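Local coordinates for protein Asp/Glu-specific dipeptidyl-peptidase (Flavobacterium psychrophilum, PDB 5JXF) that removes dipeptides from the N-terminus of oligopeptides as a serine peptidase of family S46, with strict specificity for Asp or Glu at the P1 position, at residues A[216-227]-A[615-626]; A[228-236]-A[603-612]. One frame throughout, in Å; residues are numbered along the deposited sequence.

Contact 1 of 2, residues A[216-227]-A[615-626]; sequences PSLIGKFGSDTD and KYIPGDYEFDVP
F222 and F623 form the packed heart of this contact: the edge of F623 points at the face of F222 in a T-shaped stack, planes at 88° and centroids 5.6 Å apart. F222 reaches it with CG anti to the backbone N (chi1 -174°), which also brings CE1 within 3.9 Å of V625 CG2. Over a face of F623 sits G223 CA, a CH-pi contact 3.9 Å from the ring centroid. G223 N donates to E622 O at 3.2 Å from above the carbonyl plane, where the backbones come closest. Buried D227 lies at the F623 ring edge, and its OD2 takes a salt bridge from K615 NZ (3.0 Å), an ammonium also bonded to H234 ND1 and P232 O. L218 rests CD2 against D624 O (3.3 Å), and P626 packs on P216, L218 and I219. Toward solvent the character changes: T226 OG1, on an exposed residue, is modelled 2.4 Å from E622 OE1, so short that the exact geometry is doubtful. The loop 615-626, folded by the Asx turn in which D620 OD1 accepts from E622 N and F623 N, backs the turn leading to D225 of the pocket for the bound arginine.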
loop_
_atom_site.group_PDB
_atom_site.type_symbol
_atom_site.label_atom_id
_atom_site.label_comp_id
_atom_site.label_asym_id
_atom_site.label_seq_id
_atom_site.Cartn_x
_atom_site.Cartn_y
_atom_site.Cartn_z
ATOM N N PRO A 216 13.985 -20.456 -8.885
ATOM C CA PRO A 216 13.594 -19.501 -9.927
ATOM C C PRO A 216 13.534 -18.085 -9.379
ATOM O O PRO A 216 13.303 -17.885 -8.183
ATOM C CB PRO A 216 12.206 -20.002 -10.361
ATOM C CG PRO A 216 11.728 -20.822 -9.228
ATOM C CD PRO A 216 12.959 -21.497 -8.688
ATOM N N SER A 217 13.790 -17.108 -10.242
ATOM C CA SER A 217 13.748 -15.704 -9.843
ATOM C C SER A 217 12.399 -15.303 -9.274
ATOM O O SER A 217 12.312 -14.385 -8.465
ATOM C CB SER A 217 14.076 -14.799 -11.029
ATOM O OG SER A 217 15.479 -14.711 -11.226
ATOM N N LEU A 218 11.337 -15.977 -9.704
ATOM C CA LEU A 218 10.013 -15.609 -9.214
ATOM C C LEU A 218 9.913 -15.960 -7.736
ATOM O O LEU A 218 9.192 -15.312 -7.000
ATOM C CB LEU A 218 8.909 -16.274 -10.037
ATOM C CG LEU A 218 8.717 -15.624 -11.418
ATOM C CD1 LEU A 218 7.915 -16.534 -12.333
ATOM C CD2 LEU A 218 8.077 -14.216 -11.328
ATOM N N ILE A 219 10.674 -16.952 -7.280
ATOM C CA ILE A 219 10.781 -17.171 -5.835
ATOM C C ILE A 219 11.945 -16.359 -5.261
ATOM O O ILE A 219 11.789 -15.712 -4.223
ATOM C CB ILE A 219 10.910 -18.661 -5.505
ATOM C CG1 ILE A 219 9.666 -19.396 -6.037
ATOM C CG2 ILE A 219 11.019 -18.874 -4.000
ATOM C CD1 ILE A 219 9.733 -20.901 -5.879
ATOM N N GLY A 220 13.088 -16.359 -5.957
ATOM C CA GLY A 220 14.297 -15.649 -5.524
ATOM C C GLY A 220 14.131 -14.150 -5.317
ATOM O O GLY A 220 14.723 -13.561 -4.406
ATOM N N LYS A 221 13.336 -13.508 -6.172
ATOM C CA LYS A 221 13.015 -12.102 -5.964
ATOM C C LYS A 221 11.530 -11.842 -6.234
ATOM O O LYS A 221 11.165 -10.917 -6.958
ATOM C CB LYS A 221 13.905 -11.213 -6.836
ATOM C CG LYS A 221 14.088 -11.684 -8.267
ATOM C CD LYS A 221 15.261 -10.966 -8.928
ATOM C CE LYS A 221 15.143 -9.458 -8.772
ATOM N NZ LYS A 221 16.057 -8.716 -9.681
ATOM N N PHE A 222 10.685 -12.672 -5.634
ATOM C CA PHE A 222 9.240 -12.478 -5.683
ATOM C C PHE A 222 8.858 -11.045 -5.371
ATOM O O PHE A 222 9.152 -10.545 -4.290
ATOM C CB PHE A 222 8.533 -13.424 -4.703
ATOM C CG PHE A 222 7.011 -13.386 -4.816
ATOM C CD1 PHE A 222 6.385 -13.666 -6.021
ATOM C CD2 PHE A 222 6.220 -13.068 -3.726
ATOM C CE1 PHE A 222 4.973 -13.640 -6.138
ATOM C CE2 PHE A 222 4.828 -13.058 -3.832
ATOM C CZ PHE A 222 4.210 -13.339 -5.044
ATOM N N GLY A 223 8.209 -10.379 -6.321
ATOM C CA GLY A 223 7.825 -8.991 -6.127
ATOM C C GLY A 223 8.827 -7.982 -6.665
ATOM O O GLY A 223 8.524 -6.788 -6.753
ATOM N N SER A 224 10.011 -8.471 -7.031
ATOM C CA SER A 224 11.075 -7.643 -7.610
ATOM C C SER A 224 11.202 -6.296 -6.911
ATOM O O SER A 224 11.387 -6.223 -5.692
ATOM C CB SER A 224 10.829 -7.419 -9.109
ATOM O OG SER A 224 11.237 -8.532 -9.886
ATOM N N ASP A 225 11.051 -5.229 -7.688
ATOM C CA ASP A 225 11.248 -3.893 -7.167
ATOM C C ASP A 225 10.039 -3.342 -6.409
ATOM O O ASP A 225 10.192 -2.467 -5.554
ATOM C CB ASP A 225 11.645 -2.965 -8.304
ATOM C CG ASP A 225 12.968 -3.371 -8.937
ATOM O OD1 ASP A 225 13.613 -4.327 -8.431
ATOM O OD2 ASP A 225 13.367 -2.737 -9.935
ATOM N N THR A 226 8.844 -3.851 -6.690
ATOM C CA THR A 226 7.682 -3.423 -5.915
ATOM C C THR A 226 7.867 -3.756 -4.437
ATOM O O THR A 226 7.719 -2.890 -3.581
ATOM C CB THR A 226 6.378 -4.070 -6.438
ATOM O OG1 THR A 226 6.169 -3.645 -7.789
ATOM C CG2 THR A 226 5.187 -3.654 -5.579
ATOM N N ASP A 227 8.251 -4.997 -4.151
ATOM C CA ASP A 227 8.454 -5.456 -2.780
ATOM C C ASP A 227 9.866 -5.228 -2.186
ATOM O O ASP A 227 10.098 -5.525 -1.015
ATOM C CB ASP A 227 8.124 -6.949 -2.699
ATOM C CG ASP A 227 6.614 -7.207 -2.658
ATOM O OD1 ASP A 227 5.871 -6.251 -2.918
ATOM O OD2 ASP A 227 6.186 -8.352 -2.384
ATOM N N LYS A 615 -0.691 -12.157 -3.211
ATOM C CA LYS A 615 -0.002 -11.240 -4.124
ATOM C C LYS A 615 0.118 -11.791 -5.555
ATOM O O LYS A 615 0.543 -11.081 -6.468
ATOM C CB LYS A 615 1.402 -10.911 -3.580
ATOM C CG LYS A 615 1.423 -10.154 -2.254
ATOM C CD LYS A 615 2.867 -9.840 -1.833
ATOM C CE LYS A 615 2.934 -9.096 -0.505
ATOM N NZ LYS A 615 4.338 -8.912 -0.045
ATOM N N TYR A 616 -0.251 -13.056 -5.739
ATOM C CA TYR A 616 -0.095 -13.744 -7.023
ATOM C C TYR A 616 -0.847 -13.028 -8.144
ATOM O O TYR A 616 -2.013 -12.682 -7.995
ATOM C CB TYR A 616 -0.578 -15.193 -6.891
ATOM C CG TYR A 616 -0.641 -15.995 -8.173
ATOM C CD1 TYR A 616 0.373 -15.924 -9.118
ATOM C CD2 TYR A 616 -1.719 -16.847 -8.426
ATOM C CE1 TYR A 616 0.318 -16.674 -10.288
ATOM C CE2 TYR A 616 -1.792 -17.599 -9.599
ATOM C CZ TYR A 616 -0.773 -17.509 -10.525
ATOM O OH TYR A 616 -0.836 -18.248 -11.683
ATOM N N ILE A 617 -0.150 -12.768 -9.246
ATOM C CA ILE A 617 -0.782 -12.258 -10.452
ATOM C C ILE A 617 -0.277 -13.099 -11.607
ATOM O O ILE A 617 0.918 -13.073 -11.918
ATOM C CB ILE A 617 -0.465 -10.785 -10.716
ATOM C CG1 ILE A 617 -0.893 -9.914 -9.535
ATOM C CG2 ILE A 617 -1.157 -10.319 -11.997
ATOM C CD1 ILE A 617 -0.448 -8.460 -9.654
ATOM N N PRO A 618 -1.175 -13.883 -12.222
ATOM C CA PRO A 618 -0.798 -14.809 -13.293
ATOM C C PRO A 618 -0.005 -14.132 -14.405
ATOM O O PRO A 618 -0.417 -13.097 -14.922
ATOM C CB PRO A 618 -2.151 -15.314 -13.798
ATOM C CG PRO A 618 -2.991 -15.305 -12.576
ATOM C CD PRO A 618 -2.574 -14.073 -11.809
ATOM N N GLY A 619 1.160 -14.697 -14.720
ATOM C CA GLY A 619 1.988 -14.222 -15.818
ATOM C C GLY A 619 2.558 -12.826 -15.656
ATOM O O GLY A 619 3.060 -12.244 -16.614
ATOM N N ASP A 620 2.476 -12.284 -14.447
ATOM C CA ASP A 620 3.024 -10.963 -14.166
ATOM C C ASP A 620 4.565 -10.946 -14.090
ATOM O O ASP A 620 5.196 -11.891 -13.617
ATOM C CB ASP A 620 2.432 -10.427 -12.864
ATOM C CG ASP A 620 2.897 -9.025 -12.552
ATOM O OD1 ASP A 620 3.950 -8.880 -11.887
ATOM O OD2 ASP A 620 2.212 -8.067 -12.974
ATOM N N TYR A 621 5.150 -9.855 -14.576
ATOM C CA TYR A 621 6.598 -9.622 -14.551
ATOM C C TYR A 621 7.203 -9.897 -13.164
ATOM O O TYR A 621 8.202 -10.613 -13.038
ATOM C CB TYR A 621 6.889 -8.180 -14.986
ATOM C CG TYR A 621 8.332 -7.887 -15.349
ATOM C CD1 TYR A 621 8.883 -8.356 -16.536
ATOM C CD2 TYR A 621 9.141 -7.144 -14.502
ATOM C CE1 TYR A 621 10.204 -8.089 -16.874
ATOM C CE2 TYR A 621 10.458 -6.869 -14.827
ATOM C CZ TYR A 621 10.986 -7.343 -16.011
ATOM O OH TYR A 621 12.297 -7.068 -16.322
ATOM N N GLU A 622 6.563 -9.356 -12.129
ATOM C CA GLU A 622 7.064 -9.439 -10.760
ATOM C C GLU A 622 6.367 -10.494 -9.895
ATOM O O GLU A 622 7.023 -11.239 -9.174
ATOM C CB GLU A 622 6.942 -8.072 -10.079
ATOM C CG GLU A 622 7.541 -6.907 -10.875
ATOM C CD GLU A 622 7.286 -5.549 -10.222
ATOM O OE1 GLU A 622 6.382 -5.460 -9.364
ATOM O OE2 GLU A 622 7.995 -4.574 -10.561
ATOM N N PHE A 623 5.039 -10.564 -9.950
ATOM C CA PHE A 623 4.325 -11.400 -8.987
ATOM C C PHE A 623 3.743 -12.690 -9.556
ATOM O O PHE A 623 2.845 -13.273 -8.946
ATOM C CB PHE A 623 3.186 -10.613 -8.330
ATOM C CG PHE A 623 3.639 -9.428 -7.527
ATOM C CD1 PHE A 623 4.030 -9.572 -6.202
ATOM C CD2 PHE A 623 3.660 -8.165 -8.090
ATOM C CE1 PHE A 623 4.441 -8.470 -5.446
ATOM C CE2 PHE A 623 4.067 -7.054 -7.343
ATOM C CZ PHE A 623 4.463 -7.218 -6.014
ATOM N N ASP A 624 4.234 -13.148 -10.703
ATOM C CA ASP A 624 3.870 -14.491 -11.164
ATOM C C ASP A 624 4.472 -15.528 -10.204
ATOM O O ASP A 624 5.474 -15.257 -9.549
ATOM C CB ASP A 624 4.352 -14.718 -12.601
ATOM C CG ASP A 624 3.794 -15.984 -13.225
ATOM O OD1 ASP A 624 2.884 -16.615 -12.638
ATOM O OD2 ASP A 624 4.256 -16.334 -14.329
ATOM N N VAL A 625 3.834 -16.691 -10.092
ATOM C CA VAL A 625 4.317 -17.775 -9.237
ATOM C C VAL A 625 4.564 -19.003 -10.100
ATOM O O VAL A 625 3.805 -19.252 -11.025
ATOM C CB VAL A 625 3.308 -18.126 -8.106
ATOM C CG1 VAL A 625 3.804 -19.306 -7.278
ATOM C CG2 VAL A 625 3.069 -16.931 -7.205
ATOM N N PRO A 626 5.651 -19.747 -9.838
ATOM C CA PRO A 626 5.852 -21.004 -10.565
ATOM C C PRO A 626 4.702 -21.984 -10.362
ATOM O O PRO A 626 3.985 -21.913 -9.355
ATOM C CB PRO A 626 7.141 -21.558 -9.961
ATOM C CG PRO A 626 7.873 -20.367 -9.501
ATOM C CD PRO A 626 6.824 -19.403 -9.014
#

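Contact 2 of 2, residues A[228-236]-A[603-612]; sequences NWVWPRHTG and YNPTTYLDGA. With ARG (arginine), chain E; ASP (aspartic acid), chain F.
W231 lays its indole along strand 601-608, and its NE1 donates to N604 O at 3.0 Å, the acceptor lying near the ring plane. A chi1 near 180° sends the indole out toward 603-612, and chi2 of -103° turns its plane so that NE1 faces N604 O. The six-membered ring carries on to T607, where CH2 meets CG2 at 3.5 Å. At the other end CD1 touches Y603 CB, and P232 CD, following a cis peptide, sits over the centre of the Y603 ring in a CH-pi contact. T607 makes two contacts from its two branches. With chi1 at 48°, its OG1 donates to R233 O at 2.8 Å, nearly along the C=O axis, though a second carbonyl, C650 O of strand 648-653, competes for that hydroxyl; methyl CG2 covers one face of the H234 imidazole. G611 C lies over the opposite face, so the ring is sandwiched; Y608 O stands at its edge, 3.3 Å from CD2. H234 NE2 bonds to D599 OD2 of the second subunit. N228 OD1 accepts from the bound arginine N. Strand 601-608 pairs with strand 648-653, Y603 continues the sheet into the second subunit, and helix 627-635 packs against L609.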
loop_
_atom_site.group_PDB
_atom_site.type_symbol
_atom_site.label_atom_id
_atom_site.label_comp_id
_atom_site.label_asym_id
_atom_site.label_seq_id
_atom_site.Cartn_x
_atom_site.Cartn_y
_atom_site.Cartn_z
ATOM N N ASN A 228 10.805 -4.740 -2.982
ATOM C CA ASN A 228 12.151 -4.448 -2.455
ATOM C C ASN A 228 12.081 -3.413 -1.335
ATOM O O ASN A 228 11.349 -2.426 -1.447
ATOM C CB ASN A 228 13.060 -3.947 -3.566
ATOM C CG ASN A 228 14.551 -4.007 -3.184
ATOM O OD1 ASN A 228 14.971 -4.821 -2.348
ATOM N ND2 ASN A 228 15.339 -3.139 -3.789
ATOM N N TRP A 229 12.826 -3.656 -0.255
ATOM C CA TRP A 229 12.802 -2.817 0.961
ATOM C C TRP A 229 11.426 -2.762 1.649
ATOM O O TRP A 229 11.172 -1.852 2.415
ATOM C CB TRP A 229 13.246 -1.376 0.678
ATOM C CG TRP A 229 14.557 -1.255 -0.004
ATOM C CD1 TRP A 229 14.770 -1.027 -1.329
ATOM C CD2 TRP A 229 15.849 -1.347 0.601
ATOM N NE1 TRP A 229 16.114 -0.971 -1.592
ATOM C CE2 TRP A 229 16.801 -1.160 -0.423
ATOM C CE3 TRP A 229 16.293 -1.562 1.910
ATOM C CZ2 TRP A 229 18.184 -1.205 -0.182
ATOM C CZ3 TRP A 229 17.675 -1.595 2.153
ATOM C CH2 TRP A 229 18.599 -1.412 1.108
ATOM N N VAL A 230 10.561 -3.735 1.396
ATOM C CA VAL A 230 9.186 -3.679 1.906
ATOM C C VAL A 230 8.818 -4.886 2.775
ATOM O O VAL A 230 9.114 -6.024 2.422
ATOM C CB VAL A 230 8.169 -3.586 0.744
ATOM C CG1 VAL A 230 6.772 -3.931 1.233
ATOM C CG2 VAL A 230 8.183 -2.187 0.106
ATOM N N TRP A 231 8.234 -4.616 3.938
ATOM C CA TRP A 231 7.555 -5.616 4.748
ATOM C C TRP A 231 6.029 -5.315 4.721
ATOM O O TRP A 231 5.638 -4.148 4.714
ATOM C CB TRP A 231 8.058 -5.586 6.187
ATOM C CG TRP A 231 7.396 -6.609 7.057
ATOM C CD1 TRP A 231 6.409 -6.398 7.977
ATOM C CD2 TRP A 231 7.683 -8.006 7.086
ATOM N NE1 TRP A 231 6.058 -7.585 8.574
ATOM C CE2 TRP A 231 6.823 -8.589 8.040
ATOM C CE3 TRP A 231 8.586 -8.823 6.400
ATOM C CZ2 TRP A 231 6.825 -9.949 8.306
ATOM C CZ3 TRP A 231 8.581 -10.172 6.664
ATOM C CH2 TRP A 231 7.711 -10.723 7.613
ATOM N N PRO A 232 5.164 -6.345 4.702
ATOM C CA PRO A 232 5.341 -7.800 4.601
ATOM C C PRO A 232 6.027 -8.233 3.307
ATOM O O PRO A 232 5.884 -7.606 2.253
ATOM C CB PRO A 232 3.911 -8.331 4.659
ATOM C CG PRO A 232 3.156 -7.273 5.410
ATOM C CD PRO A 232 3.751 -5.990 4.956
ATOM N N ARG A 233 6.819 -9.289 3.415
ATOM C CA ARG A 233 7.578 -9.796 2.289
ATOM C C ARG A 233 7.417 -11.306 2.244
ATOM O O ARG A 233 7.409 -11.972 3.280
ATOM C CB ARG A 233 9.072 -9.423 2.410
ATOM C CG ARG A 233 9.959 -10.016 1.305
ATOM C CD ARG A 233 10.131 -9.027 0.144
ATOM N NE ARG A 233 10.829 -7.901 0.693
ATOM C CZ ARG A 233 12.018 -7.464 0.325
ATOM N NH1 ARG A 233 12.685 -7.998 -0.689
ATOM N NH2 ARG A 233 12.498 -6.436 0.969
ATOM N N HIS A 234 7.319 -11.847 1.038
ATOM C CA HIS A 234 7.130 -13.274 0.867
ATOM C C HIS A 234 8.122 -13.849 -0.131
ATOM O O HIS A 234 7.753 -14.686 -0.957
ATOM C CB HIS A 234 5.689 -13.551 0.416
ATOM C CG HIS A 234 4.663 -12.884 1.274
ATOM N ND1 HIS A 234 4.468 -11.525 1.269
ATOM C CD2 HIS A 234 3.797 -13.388 2.185
ATOM C CE1 HIS A 234 3.514 -11.213 2.130
ATOM N NE2 HIS A 234 3.089 -12.326 2.699
ATOM N N THR A 235 9.386 -13.423 -0.015
ATOM C CA THR A 235 10.452 -13.773 -0.962
ATOM C C THR A 235 11.408 -14.849 -0.450
ATOM O O THR A 235 12.013 -14.694 0.615
ATOM C CB THR A 235 11.295 -12.536 -1.312
ATOM O OG1 THR A 235 10.440 -11.469 -1.754
ATOM C CG2 THR A 235 12.308 -12.870 -2.395
ATOM N N GLY A 236 11.563 -15.932 -1.211
ATOM C CA GLY A 236 12.526 -16.968 -0.867
ATOM C C GLY A 236 13.921 -16.607 -1.353
ATOM O O GLY A 236 14.455 -17.228 -2.268
ATOM N N TYR A 603 2.297 -4.342 11.878
ATOM C CA TYR A 603 2.849 -5.391 11.034
ATOM C C TYR A 603 3.343 -6.518 11.920
ATOM O O TYR A 603 4.180 -6.308 12.801
ATOM C CB TYR A 603 3.985 -4.874 10.164
ATOM C CG TYR A 603 3.586 -4.011 8.995
ATOM C CD1 TYR A 603 2.267 -3.942 8.560
ATOM C CD2 TYR A 603 4.539 -3.253 8.328
ATOM C CE1 TYR A 603 1.912 -3.136 7.485
ATOM C CE2 TYR A 603 4.207 -2.458 7.257
ATOM C CZ TYR A 603 2.887 -2.395 6.841
ATOM O OH TYR A 603 2.559 -1.598 5.772
ATOM N N ASN A 604 2.802 -7.709 11.706
ATOM C CA ASN A 604 3.206 -8.857 12.480
ATOM C C ASN A 604 4.596 -9.310 12.049
ATOM O O ASN A 604 4.992 -9.052 10.915
ATOM C CB ASN A 604 2.201 -9.982 12.309
ATOM C CG ASN A 604 0.870 -9.666 12.947
ATOM O OD1 ASN A 604 0.813 -9.109 14.045
ATOM N ND2 ASN A 604 -0.213 -10.000 12.252
ATOM N N PRO A 605 5.330 -10.002 12.939
ATOM C CA PRO A 605 6.727 -10.395 12.661
ATOM C C PRO A 605 6.941 -11.567 11.697
ATOM O O PRO A 605 8.097 -11.831 11.352
ATOM C CB PRO A 605 7.256 -10.764 14.050
ATOM C CG PRO A 605 6.029 -11.217 14.795
ATOM C CD PRO A 605 4.960 -10.254 14.343
ATOM N N THR A 606 5.891 -12.253 11.258
ATOM C CA THR A 606 6.072 -13.416 10.375
ATOM C C THR A 606 5.117 -13.427 9.181
ATOM O O THR A 606 3.992 -12.954 9.289
ATOM C CB THR A 606 5.871 -14.746 11.141
ATOM O OG1 THR A 606 4.517 -14.832 11.601
ATOM C CG2 THR A 606 6.836 -14.865 12.334
ATOM N N THR A 607 5.561 -13.968 8.048
ATOM C CA THR A 607 4.690 -14.118 6.879
ATOM C C THR A 607 4.529 -15.602 6.515
ATOM O O THR A 607 5.313 -16.442 6.954
ATOM C CB THR A 607 5.225 -13.360 5.624
ATOM O OG1 THR A 607 6.617 -13.656 5.430
ATOM C CG2 THR A 607 5.035 -11.849 5.730
ATOM N N TYR A 608 3.526 -15.905 5.692
ATOM C CA TYR A 608 3.219 -17.276 5.267
ATOM C C TYR A 608 2.969 -17.362 3.755
ATOM O O TYR A 608 2.736 -16.351 3.104
ATOM C CB TYR A 608 2.002 -17.827 6.056
ATOM C CG TYR A 608 2.277 -17.849 7.546
ATOM C CD1 TYR A 608 2.091 -16.713 8.323
ATOM C CD2 TYR A 608 2.793 -18.986 8.160
ATOM C CE1 TYR A 608 2.394 -16.716 9.676
ATOM C CE2 TYR A 608 3.089 -19.003 9.518
ATOM C CZ TYR A 608 2.888 -17.868 10.269
ATOM O OH TYR A 608 3.171 -17.876 11.616
ATOM N N LEU A 609 3.028 -18.569 3.201
ATOM C CA LEU A 609 2.907 -18.756 1.760
ATOM C C LEU A 609 1.554 -18.297 1.221
ATOM O O LEU A 609 1.425 -17.922 0.046
ATOM C CB LEU A 609 3.126 -20.220 1.402
ATOM C CG LEU A 609 3.154 -20.594 -0.080
ATOM C CD1 LEU A 609 4.135 -19.737 -0.837
ATOM C CD2 LEU A 609 3.490 -22.081 -0.256
ATOM N N ASP A 610 0.533 -18.321 2.063
ATOM C CA ASP A 610 -0.776 -17.887 1.566
ATOM C C ASP A 610 -0.732 -16.367 1.342
ATOM O O ASP A 610 -1.464 -15.824 0.520
ATOM C CB ASP A 610 -1.916 -18.338 2.511
ATOM C CG ASP A 610 -1.943 -17.597 3.833
ATOM O OD1 ASP A 610 -0.938 -16.953 4.198
ATOM O OD2 ASP A 610 -2.988 -17.663 4.518
ATOM N N GLY A 611 0.178 -15.694 2.035
ATOM C CA GLY A 611 0.436 -14.285 1.795
ATOM C C GLY A 611 1.072 -14.041 0.440
ATOM O O GLY A 611 0.841 -13.023 -0.210
ATOM N N ALA A 612 1.877 -14.988 0.000
ATOM C CA ALA A 612 2.457 -14.925 -1.335
ATOM C C ALA A 612 1.359 -15.137 -2.372
ATOM O O ALA A 612 1.338 -14.492 -3.424
ATOM C CB ALA A 612 3.555 -15.974 -1.491
HETATM N N ARG E . 17.085 -4.821 -0.988
HETATM C CA ARG E . 18.066 -5.896 -0.954
HETATM C C ARG E . 19.375 -5.341 -0.381
HETATM O O ARG E . 19.917 -4.373 -0.905
HETATM C CB ARG E . 18.276 -6.487 -2.354
HETATM C CG ARG E . 17.040 -7.188 -2.939
HETATM C CD ARG E . 17.286 -7.669 -4.371
HETATM N NE ARG E . 17.646 -6.566 -5.258
HETATM C CZ ARG E . 16.769 -5.862 -5.979
HETATM N NH1 ARG E . 15.469 -6.153 -5.929
HETATM N NH2 ARG E . 17.189 -4.868 -6.760
HETATM N N ASP F . 19.859 -5.931 0.709
HETATM C CA ASP F . 21.052 -5.425 1.398
HETATM C C ASP F . 22.349 -6.107 1.000
HETATM O O ASP F . 23.180 -6.431 1.854
HETATM C CB ASP F . 20.867 -5.525 2.922
HETATM C CG ASP F . 20.138 -4.324 3.513
HETATM O OD1 ASP F . 20.137 -3.257 2.876
HETATM O OD2 ASP F . 19.576 -4.440 4.625
#

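Overall arrangement
From the N terminus, the chain leaves strand 197-214 and enters 216-227, then runs directly into 228-236 and on to strand 239-245. Nearly 370 residues later, after the long helical region, it returns through strand 601-608 and helix 609-615 to supply both partners in reverse order: 603-612 closes contact 2 first, and 615-626 closes contact 1 around it. The loops are therefore nested, not crossed. Their centres are about 13 Å apart, and they meet directly where F222 O and T235 OG1 probably share a hydrogen bond. Together they tie the connection between two strands of the N-terminal sheet, which carries dipeptide-binding residues, to the C-terminal sheet and the subunit interface.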